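Local coordinates for protein Alpha/beta hydrolase (PDB 6KMO) that acts as an esterase or lipase of the alpha/beta hydrolase fold, probably cleaving carboxylic ester bonds with a serine nucleophile, at residues Q57-I60 / G61-G65; G113-P116 / T117-L121; V189-Q192 / A193-F196; V278-D281 / E282-F286; N303-I306 / H307-L311. The protein carries 2 engineered substitutions. All blocks are in the same frame, centred on the assembly; numbering follows the deposited sequence. Where two conformers were deposited one is given.

Contact 1: residues Q57-I60 / G61-G65; sequences QVLI and GAQQG
Leu59 and Gln63, one helical turn apart, make the apolar touch: Leu59 CD1 lies 3.9 Å from Gln63 CG, the two side chains slanting across each other. Gln63 CG also comes within 3.3 Å of Leu59 O. Ala62 CB packs more simply against a backbone oxygen, Val58 O, at 3.5 Å. The backbone bonds change character along the segment. Gly61 N donates to Gln57 O at 2.9 Å and Ala62 N to Val58 O at 3.0 Å, both close to straight. Gln63 N still reaches Leu59 O, but at 3.1 Å and more bent (139°). This is the C-terminal end of helix 52-63: Ile60 O collects only weak bonds, from Gln63 N at 3.3 Å and Gln64 N at 3.0 Å, and Gln64 then leaves helical geometry, followed by Gly65 with a positive phi. The polar contacts are carried by the buried Gln63. A bend at chi2 (-61°) swings its amide off the helix, where OE1 accepts from Asn313 N and NE2 donates to Leu311 O, two residues of the loop after strand 305-306, while NE2 also donates to Thr117 O on helix 115-129.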
# COMPACT_ATOMS: atom_id res chain seq x y z
N GLN A 57 21.88 -22.53 1.89
CA GLN A 57 22.60 -22.21 0.66
C GLN A 57 21.67 -21.84 -0.48
O GLN A 57 22.05 -21.05 -1.36
CB GLN A 57 23.51 -23.38 0.28
CG GLN A 57 24.66 -23.56 1.26
CD GLN A 57 25.45 -24.83 1.04
OE1 GLN A 57 24.88 -25.91 0.84
NE2 GLN A 57 26.77 -24.72 1.09
N VAL A 58 20.44 -22.37 -0.48
CA VAL A 58 19.46 -21.99 -1.50
C VAL A 58 19.19 -20.49 -1.43
O VAL A 58 19.23 -19.79 -2.44
CB VAL A 58 18.17 -22.81 -1.36
CG1 VAL A 58 17.11 -22.31 -2.33
CG2 VAL A 58 18.45 -24.29 -1.59
N LEU A 59 18.89 -19.98 -0.24
CA LEU A 59 18.60 -18.56 -0.13
C LEU A 59 19.85 -17.73 -0.34
O LEU A 59 19.80 -16.68 -0.99
CB LEU A 59 17.95 -18.25 1.22
CG LEU A 59 17.56 -16.80 1.42
CD1 LEU A 59 16.50 -16.34 0.43
CD2 LEU A 59 17.08 -16.59 2.86
N ILE A 60 20.99 -18.18 0.18
CA ILE A 60 22.24 -17.46 -0.05
C ILE A 60 22.47 -17.26 -1.55
O ILE A 60 22.75 -16.16 -2.01
CB ILE A 60 23.41 -18.17 0.64
CG1 ILE A 60 23.25 -18.09 2.17
CG2 ILE A 60 24.75 -17.58 0.17
CD1 ILE A 60 24.20 -19.01 2.94
N GLY A 61 22.34 -18.33 -2.32
CA GLY A 61 22.60 -18.24 -3.76
C GLY A 61 21.57 -17.41 -4.51
O GLY A 61 21.91 -16.70 -5.46
N ALA A 62 20.30 -17.51 -4.12
CA ALA A 62 19.28 -16.71 -4.76
C ALA A 62 19.57 -15.23 -4.61
O ALA A 62 19.26 -14.44 -5.51
CB ALA A 62 17.92 -17.02 -4.14
N GLN A 63 20.18 -14.83 -3.49
CA GLN A 63 20.38 -13.43 -3.16
C GLN A 63 21.75 -12.92 -3.57
O GLN A 63 21.94 -11.70 -3.68
CB GLN A 63 20.20 -13.24 -1.64
CG GLN A 63 18.81 -13.57 -1.14
CD GLN A 63 17.77 -12.70 -1.76
OE1 GLN A 63 17.32 -12.94 -2.88
NE2 GLN A 63 17.40 -11.65 -1.06
N GLN A 64 22.70 -13.81 -3.81
CA GLN A 64 24.08 -13.41 -4.07
C GLN A 64 24.20 -12.63 -5.37
O GLN A 64 23.48 -12.87 -6.34
CB GLN A 64 24.94 -14.67 -4.13
CG GLN A 64 26.45 -14.42 -4.25
CD GLN A 64 26.91 -14.19 -5.68
OE1 GLN A 64 26.26 -14.59 -6.65
NE2 GLN A 64 28.04 -13.49 -5.80
N GLY A 65 25.11 -11.68 -5.36
CA GLY A 65 25.49 -11.01 -6.59
C GLY A 65 24.58 -9.90 -7.03
O GLY A 65 24.64 -9.46 -8.18

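Contact 2: residues G113-P116 / T117-L121; sequences GDFP and THERL
The Phe115 ring has Glu119 CB above one face, displaced toward the rim, while the carboxylate lies obliquely off the CE2-CZ rim, Glu119 CD 3.5 Å from Phe115 CE2 and its plane turned 45° from the ring; OE2 goes on to a salt bridge with Arg123. The His118 ring is met in its plane by a neighbour: ND1 donates to Thr117 OG1 at 2.9 Å, and NE2 is bonded to Asn179, within the probable nucleophile elbow. This is the N-terminus of helix 115-129, the crossover helix of a beta-alpha-beta unit between strands 99-105 and 132-136. Asp114 is its N-cap. With CG wedged between the backbone N and the carbonyl carbon (chi1 61°), the carboxylate curls back over the first turn, and OD1 takes Thr117 N at 2.8 Å in a nearly straight bond. Thr117 OG1 also lies 2.7 Å from Asp114 OD1, but the direction of that hydroxyl is not settled. The turn beyond is irregular: Glu119 N binds Pro116 O at 3.3 Å, coming from above the carbonyl plane. At the kink that follows, Arg120 N donates to a water at 3.0 Å, and this water lies 2.9 Å from Pro116 O.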
# COMPACT_ATOMS: atom_id res chain seq x y z
N GLY A 113 18.46 -17.39 6.36
CA GLY A 113 18.61 -15.95 6.43
C GLY A 113 19.76 -15.50 7.30
O GLY A 113 20.30 -16.24 8.12
N ASP A 114 20.12 -14.24 7.10
CA ASP A 114 21.29 -13.59 7.68
C ASP A 114 21.31 -12.16 7.14
O ASP A 114 20.37 -11.72 6.47
CB ASP A 114 22.57 -14.35 7.35
CG ASP A 114 22.85 -14.46 5.88
OD1 ASP A 114 22.24 -13.72 5.08
OD2 ASP A 114 23.74 -15.27 5.49
N PHE A 115 22.37 -11.42 7.43
CA PHE A 115 22.47 -10.06 6.92
C PHE A 115 22.69 -10.02 5.41
O PHE A 115 21.93 -9.33 4.71
CB PHE A 115 23.49 -9.22 7.70
CG PHE A 115 23.67 -7.84 7.11
CD1 PHE A 115 22.74 -6.83 7.35
CD2 PHE A 115 24.75 -7.55 6.29
CE1 PHE A 115 22.89 -5.58 6.79
CE2 PHE A 115 24.90 -6.29 5.73
CZ PHE A 115 23.98 -5.31 5.99
N PRO A 116 23.69 -10.70 4.83
CA PRO A 116 23.90 -10.55 3.37
C PRO A 116 22.66 -10.88 2.55
O PRO A 116 22.36 -10.16 1.59
CB PRO A 116 25.09 -11.49 3.08
CG PRO A 116 25.82 -11.55 4.37
CD PRO A 116 24.75 -11.51 5.46
N THR A 117 21.92 -11.93 2.90
CA THR A 117 20.72 -12.24 2.14
C THR A 117 19.70 -11.11 2.19
O THR A 117 18.93 -10.91 1.23
CB THR A 117 20.02 -13.52 2.63
OG1 THR A 117 19.74 -13.45 4.03
CG2 THR A 117 20.83 -14.78 2.31
N HIS A 118 19.64 -10.37 3.29
CA HIS A 118 18.65 -9.31 3.48
C HIS A 118 19.19 -7.91 3.21
O HIS A 118 18.43 -6.94 3.33
CB HIS A 118 18.09 -9.38 4.90
CG HIS A 118 17.11 -10.50 5.09
ND1 HIS A 118 17.46 -11.83 4.96
CD2 HIS A 118 15.78 -10.49 5.35
CE1 HIS A 118 16.39 -12.58 5.14
NE2 HIS A 118 15.36 -11.79 5.38
N GLU A 119 20.45 -7.78 2.79
CA GLU A 119 21.08 -6.47 2.73
C GLU A 119 20.40 -5.53 1.74
O GLU A 119 20.21 -4.35 2.03
CB GLU A 119 22.58 -6.60 2.41
CG GLU A 119 23.25 -5.25 2.37
CD GLU A 119 24.75 -5.31 2.35
OE1 GLU A 119 25.30 -6.41 2.11
OE2 GLU A 119 25.38 -4.25 2.61
N ARG A 120 20.02 -6.03 0.56
CA ARG A 120 19.40 -5.14 -0.42
C ARG A 120 18.09 -4.58 0.12
O ARG A 120 17.82 -3.37 0.02
CB ARG A 120 19.21 -5.86 -1.74
CG ARG A 120 18.94 -4.92 -2.91
CD ARG A 120 17.73 -5.35 -3.70
NE ARG A 120 16.48 -4.95 -3.05
CZ ARG A 120 15.49 -5.76 -2.70
NH1 ARG A 120 15.56 -7.08 -2.82
NH2 ARG A 120 14.40 -5.21 -2.19
N LEU A 121 17.26 -5.45 0.68
CA LEU A 121 16.00 -5.03 1.30
C LEU A 121 16.24 -4.02 2.40
O LEU A 121 15.56 -3.00 2.48
CB LEU A 121 15.27 -6.26 1.85
CG LEU A 121 14.08 -6.03 2.77
CD1 LEU A 121 12.99 -5.18 2.10
CD2 LEU A 121 13.50 -7.37 3.24
O HOH W 1 20.85 -8.76 -0.47
O HOH W 2 24.77 -8.64 0.56

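Contact 3: residues V189-Q192 / A193-F196; sequences VALQ and AKQF
Gln192 runs beside the Phe196 ring one turn further on, the two side chains pointing the same way at the C-terminal end of helix 181-195. This helix leads away from the probable nucleophile elbow and crosses between strands 174-179 and 203-207 in a beta-alpha-beta unit. From the backbone outward, Gln192 CB lies 3.9 Å from Phe196 CE2. Gln192 CG passes the same carbon at 4.1 Å; the chain runs on extended (chi2 175°), and Gln192 OE1 is 4.1 Å from Phe196 CE2. The amide stands almost perpendicular to the ring, 86° between planes, and turns NE2 toward Ile150 O, its main partner. The backbone of the phenylalanine bonds here too: Phe196 N donates to Gln192 O at 2.8 Å, and Phe196 CD2 approaches the same oxygen to 3.2 Å, obliquely to the ring. Tyr154 of helix 148-163 meets the phenyl ring edge-to-face, and Leu8 of the second subunit packs on both Gln192 and Phe196, so the helix end also belongs to the dimer interface. One turn earlier the bonding is regular, with Ala193 N donating to Val189 O at 2.9 Å and Ala193 CB 3.4 Å from that oxygen.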
# COMPACT_ATOMS: atom_id res chain seq x y z
N VAL A 189 8.72 -8.87 19.96
CA VAL A 189 9.47 -7.86 20.70
C VAL A 189 8.52 -6.80 21.24
O VAL A 189 8.66 -6.36 22.38
CB VAL A 189 10.56 -7.26 19.80
CG1 VAL A 189 11.18 -6.00 20.43
CG2 VAL A 189 11.64 -8.29 19.55
N ALA A 190 7.54 -6.39 20.45
CA ALA A 190 6.57 -5.41 20.93
C ALA A 190 5.79 -5.94 22.14
O ALA A 190 5.53 -5.19 23.09
CB ALA A 190 5.62 -4.99 19.81
N LEU A 191 5.42 -7.22 22.13
CA LEU A 191 4.67 -7.79 23.25
C LEU A 191 5.55 -7.96 24.48
O LEU A 191 5.09 -7.75 25.61
CB LEU A 191 4.02 -9.10 22.83
CG LEU A 191 2.86 -8.99 21.84
CD1 LEU A 191 2.54 -10.32 21.20
CD2 LEU A 191 1.63 -8.38 22.50
N GLN A 192 6.83 -8.30 24.30
CA GLN A 192 7.74 -8.29 25.44
C GLN A 192 7.88 -6.88 26.00
O GLN A 192 7.83 -6.68 27.22
CB GLN A 192 9.11 -8.82 25.02
CG GLN A 192 9.17 -10.31 24.79
CD GLN A 192 10.52 -10.72 24.26
OE1 GLN A 192 11.48 -10.84 25.02
NE2 GLN A 192 10.62 -10.90 22.96
N ALA A 193 8.07 -5.89 25.14
CA ALA A 193 8.21 -4.52 25.61
C ALA A 193 6.98 -4.06 26.39
O ALA A 193 7.11 -3.35 27.39
CB ALA A 193 8.51 -3.59 24.43
N LYS A 194 5.79 -4.47 25.97
CA LYS A 194 4.60 -4.12 26.73
C LYS A 194 4.62 -4.78 28.10
O LYS A 194 4.37 -4.13 29.12
CB LYS A 194 3.34 -4.51 25.95
CG LYS A 194 2.05 -4.23 26.71
CD LYS A 194 0.87 -4.00 25.77
CE LYS A 194 0.59 -5.22 24.90
NZ LYS A 194 0.26 -6.43 25.70
N GLN A 195 4.95 -6.07 28.15
CA GLN A 195 4.96 -6.77 29.42
C GLN A 195 6.02 -6.20 30.37
O GLN A 195 5.80 -6.14 31.59
CB GLN A 195 5.19 -8.26 29.20
CG GLN A 195 4.87 -9.10 30.43
CD GLN A 195 3.41 -9.01 30.81
OE1 GLN A 195 2.53 -8.88 29.95
NE2 GLN A 195 3.14 -9.07 32.10
N PHE A 196 7.16 -5.79 29.83
CA PHE A 196 8.30 -5.37 30.64
C PHE A 196 8.41 -3.85 30.78
O PHE A 196 9.43 -3.34 31.26
CB PHE A 196 9.60 -5.95 30.06
CG PHE A 196 9.59 -7.45 29.91
CD1 PHE A 196 8.96 -8.26 30.82
CD2 PHE A 196 10.23 -8.04 28.83
CE1 PHE A 196 8.96 -9.64 30.67
CE2 PHE A 196 10.25 -9.41 28.68
CZ PHE A 196 9.61 -10.21 29.58
O HOH W 3 2.46 -8.31 26.34

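Contact 4: residues V278-D281 / E282-F286; sequences VLRD and EGEAF
Leu279 with Glu282 and Arg280 with Glu284 are near neighbours across the first turn of helix 280-292, a buried and heavily charged helix start in the beta-alpha-beta unit between strands 269-274 and 297-302. Leu279 and Glu282 lie side by side, Leu279 CD2 being 3.7 Å from Glu282 OE2. Glu282 CG is placed between its own backbone N and carbonyl carbon (chi1 74°), which folds the extended chain back toward the helix start. There a water donates to Val278 O at 2.7 Å and to Glu282 OE1 at 2.8 Å, and accepts from Glu282 N, bridging Val278 to both the backbone and the carboxylate of Glu282. Glu282 OE2 is taken by Thr211 N and Asp212 N. Arg280 grips its neighbour Asp281 side-on in a salt bridge, NE at 2.9 Å and NH2 at 3.0 Å from the single atom Asp281 OD1; that oxygen lies in the guanidinium plane, while both nitrogens approach from one face of the carboxylate. Toward Glu284 the arginine offers its aliphatic part, Arg280 CG lying 3.5 Å from Glu284 OE2. That oxygen is instead salt-bridged to Arg301 and bonded to Thr273, while Glu284 OE1 accepts from Asn24 and Asn303 of the second subunit, and the same Asn24 donates to Asp281 OD1. The arginines would be expected to favour the ionised forms of Asp281 and Glu284. Just before the helix, Leu279 N is bonded to Asp277, which in an alpha/beta hydrolase of this family is probably the acid of the catalytic triad.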
# COMPACT_ATOMS: atom_id res chain seq x y z
N VAL A 278 0.77 -18.11 1.31
CA VAL A 278 0.09 -18.90 2.32
C VAL A 278 -0.18 -18.09 3.59
O VAL A 278 -1.19 -18.30 4.25
CB VAL A 278 0.84 -20.21 2.66
CG1 VAL A 278 0.85 -21.16 1.46
CG2 VAL A 278 2.25 -19.94 3.15
N LEU A 279 0.73 -17.18 3.95
CA LEU A 279 0.64 -16.38 5.16
C LEU A 279 -0.28 -15.17 5.03
O LEU A 279 -0.50 -14.46 6.01
CB LEU A 279 2.03 -15.88 5.55
CG LEU A 279 3.11 -16.94 5.74
CD1 LEU A 279 4.42 -16.25 6.04
CD2 LEU A 279 2.72 -17.94 6.81
N ARG A 280 -0.84 -14.92 3.85
CA ARG A 280 -1.62 -13.69 3.65
C ARG A 280 -2.73 -13.56 4.68
O ARG A 280 -2.88 -12.52 5.33
CB ARG A 280 -2.22 -13.71 2.25
CG ARG A 280 -3.02 -12.49 1.91
CD ARG A 280 -3.85 -12.77 0.68
NE ARG A 280 -4.94 -13.69 0.96
CZ ARG A 280 -5.65 -14.33 0.03
NH1 ARG A 280 -5.35 -14.21 -1.25
NH2 ARG A 280 -6.67 -15.08 0.40
N ASP A 281 -3.54 -14.60 4.83
CA ASP A 281 -4.75 -14.46 5.63
C ASP A 281 -4.43 -14.23 7.11
O ASP A 281 -5.08 -13.41 7.76
CB ASP A 281 -5.65 -15.67 5.44
CG ASP A 281 -6.39 -15.66 4.13
OD1 ASP A 281 -6.33 -14.66 3.37
OD2 ASP A 281 -7.07 -16.68 3.88
N GLU A 282 -3.41 -14.92 7.64
CA GLU A 282 -3.08 -14.72 9.05
C GLU A 282 -2.49 -13.34 9.30
O GLU A 282 -2.64 -12.78 10.39
CB GLU A 282 -2.14 -15.82 9.55
CG GLU A 282 -0.69 -15.74 9.08
CD GLU A 282 0.02 -17.05 9.25
OE1 GLU A 282 -0.47 -18.04 8.67
OE2 GLU A 282 1.06 -17.09 9.95
N GLY A 283 -1.82 -12.76 8.30
CA GLY A 283 -1.32 -11.41 8.46
C GLY A 283 -2.45 -10.40 8.47
O GLY A 283 -2.49 -9.51 9.32
N GLU A 284 -3.39 -10.53 7.53
CA GLU A 284 -4.55 -9.64 7.51
C GLU A 284 -5.42 -9.82 8.75
O GLU A 284 -5.90 -8.83 9.32
CB GLU A 284 -5.33 -9.84 6.21
CG GLU A 284 -4.46 -9.50 5.00
CD GLU A 284 -5.13 -9.58 3.65
OE1 GLU A 284 -6.36 -9.80 3.56
OE2 GLU A 284 -4.40 -9.39 2.65
N ALA A 285 -5.60 -11.06 9.19
CA ALA A 285 -6.40 -11.29 10.39
C ALA A 285 -5.77 -10.66 11.62
O ALA A 285 -6.47 -10.10 12.48
CB ALA A 285 -6.60 -12.79 10.61
N PHE A 286 -4.44 -10.71 11.72
CA PHE A 286 -3.78 -10.07 12.84
C PHE A 286 -4.02 -8.57 12.83
O PHE A 286 -4.28 -7.96 13.87
CB PHE A 286 -2.28 -10.40 12.83
CG PHE A 286 -1.56 -9.88 14.05
CD1 PHE A 286 -1.88 -10.35 15.32
CD2 PHE A 286 -0.57 -8.92 13.94
CE1 PHE A 286 -1.23 -9.87 16.44
CE2 PHE A 286 0.07 -8.45 15.06
CZ PHE A 286 -0.27 -8.93 16.32
O HOH W 4 -2.33 -17.59 6.64

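Contact 5: residues N303-I306 / H307-L311; sequences NGMI and HDYGL
Met305 lies across the face of the Tyr309 ring, the two side chains at about a right angle. Its CG sits 4.0 Å from the centroid of the Tyr309 ring and 21° off the normal, a CH-pi contact displaced toward the rim, and Met305 CB reaches Tyr309 CD1 at 3.5 Å. The sulfur follows more obliquely: Met305 SD is 4.7 Å from the centroid of the Tyr309 ring, 40° off the normal, a Met-aromatic contact. At the ring edge, in its plane, comes a backbone oxygen, with Ile306 O 3.2 Å from Tyr309 CD1. Tyr309 CG lies between backbone N and carbonyl carbon (chi1 58°), which turns the ring back toward Met305; Gln272 holds the hydroxyl. The backbone from Ile306 to Tyr309 makes a type II turn, closed by a weak bond from Tyr309 N to Ile306 O at 3.2 Å, with Asp308 taking the position of positive phi. At the second position, the CB of His307 points away from residues 303-306; its ND1 is bonded to Asp277, and its ring touches Ser180. A histidine in the loop following the last strand of the sheet is where alpha/beta hydrolases carry the triad base; here the triad is probably Ser180, Asp277 and His307.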
# COMPACT_ATOMS: atom_id res chain seq x y z
N ASN A 303 -1.19 -6.79 -4.65
CA ASN A 303 -1.68 -7.83 -5.55
C ASN A 303 -0.59 -8.34 -6.50
O ASN A 303 0.37 -7.65 -6.83
CB ASN A 303 -2.89 -7.35 -6.33
CG ASN A 303 -4.19 -7.59 -5.62
OD1 ASN A 303 -4.24 -8.02 -4.47
ND2 ASN A 303 -5.29 -7.33 -6.32
N GLY A 304 -0.75 -9.61 -6.89
CA GLY A 304 0.14 -10.22 -7.85
C GLY A 304 1.44 -10.70 -7.27
O GLY A 304 2.28 -11.21 -8.02
N MET A 305 1.65 -10.54 -5.97
CA MET A 305 2.93 -10.81 -5.33
C MET A 305 2.91 -12.16 -4.62
O MET A 305 1.88 -12.63 -4.12
CB MET A 305 3.27 -9.73 -4.29
CG MET A 305 3.57 -8.35 -4.84
SD MET A 305 5.00 -8.28 -6.05
CE MET A 305 4.06 -8.24 -7.65
N ILE A 306 4.09 -12.77 -4.56
CA ILE A 306 4.34 -13.92 -3.73
C ILE A 306 4.96 -13.50 -2.40
O ILE A 306 5.44 -12.38 -2.23
CB ILE A 306 5.26 -14.95 -4.43
CG1 ILE A 306 6.56 -14.29 -4.88
CG2 ILE A 306 4.53 -15.62 -5.58
CD1 ILE A 306 7.62 -15.27 -5.31
N HIS A 307 4.98 -14.44 -1.46
CA HIS A 307 5.74 -14.28 -0.23
C HIS A 307 7.15 -13.77 -0.52
O HIS A 307 7.81 -14.22 -1.45
CB HIS A 307 5.81 -15.63 0.49
CG HIS A 307 6.47 -15.54 1.83
ND1 HIS A 307 5.86 -14.95 2.90
CD2 HIS A 307 7.71 -15.91 2.23
CE1 HIS A 307 6.70 -14.98 3.94
NE2 HIS A 307 7.82 -15.56 3.55
N ASP A 308 7.64 -12.85 0.32
CA ASP A 308 9.01 -12.36 0.22
C ASP A 308 9.26 -11.59 -1.08
O ASP A 308 10.40 -11.44 -1.51
CB ASP A 308 10.05 -13.48 0.41
CG ASP A 308 10.55 -13.59 1.83
OD1 ASP A 308 10.54 -12.59 2.61
OD2 ASP A 308 11.03 -14.70 2.17
N TYR A 309 8.21 -10.99 -1.65
CA TYR A 309 8.39 -10.19 -2.85
C TYR A 309 9.44 -9.12 -2.65
O TYR A 309 10.27 -8.88 -3.53
CB TYR A 309 7.06 -9.58 -3.33
CG TYR A 309 6.31 -8.69 -2.35
CD1 TYR A 309 5.37 -9.23 -1.51
CD2 TYR A 309 6.53 -7.32 -2.31
CE1 TYR A 309 4.66 -8.43 -0.61
CE2 TYR A 309 5.83 -6.50 -1.41
CZ TYR A 309 4.88 -7.08 -0.57
OH TYR A 309 4.18 -6.34 0.36
N GLY A 310 9.45 -8.48 -1.48
CA GLY A 310 10.42 -7.41 -1.24
C GLY A 310 11.79 -7.87 -0.81
O GLY A 310 12.71 -7.05 -0.74
N LEU A 311 11.95 -9.15 -0.49
CA LEU A 311 13.26 -9.70 -0.15
C LEU A 311 14.01 -10.20 -1.38
O LEU A 311 15.19 -9.90 -1.55
CB LEU A 311 13.10 -10.88 0.82
CG LEU A 311 14.37 -11.69 1.09
CD1 LEU A 311 15.39 -10.84 1.83
CD2 LEU A 311 14.07 -12.96 1.87

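How the contacts relate
Contacts 1, 2 and 5 are tied together at the segment after the probable catalytic histidine: Gln63 NE2 lies 2.9 Å from both Thr117 O and Leu311 O, and Arg120 NH2 is 2.9 Å from Gly310 O. Leu59 CG also packs on Thr117 CG2 at 3.9 Å. Contact 4 reaches the same region from another direction, Leu279 CD1 lying 3.3 Å from His307 CE1, so contact 4 adjoins the likely triad histidine that contact 5 carries, although their centres are about 14 Å apart. Contact 3 stands apart, its nearest atoms about 6 Å from contact 4 and about 17 Å from contact 5; like contacts 4 and 5, it meets the second subunit.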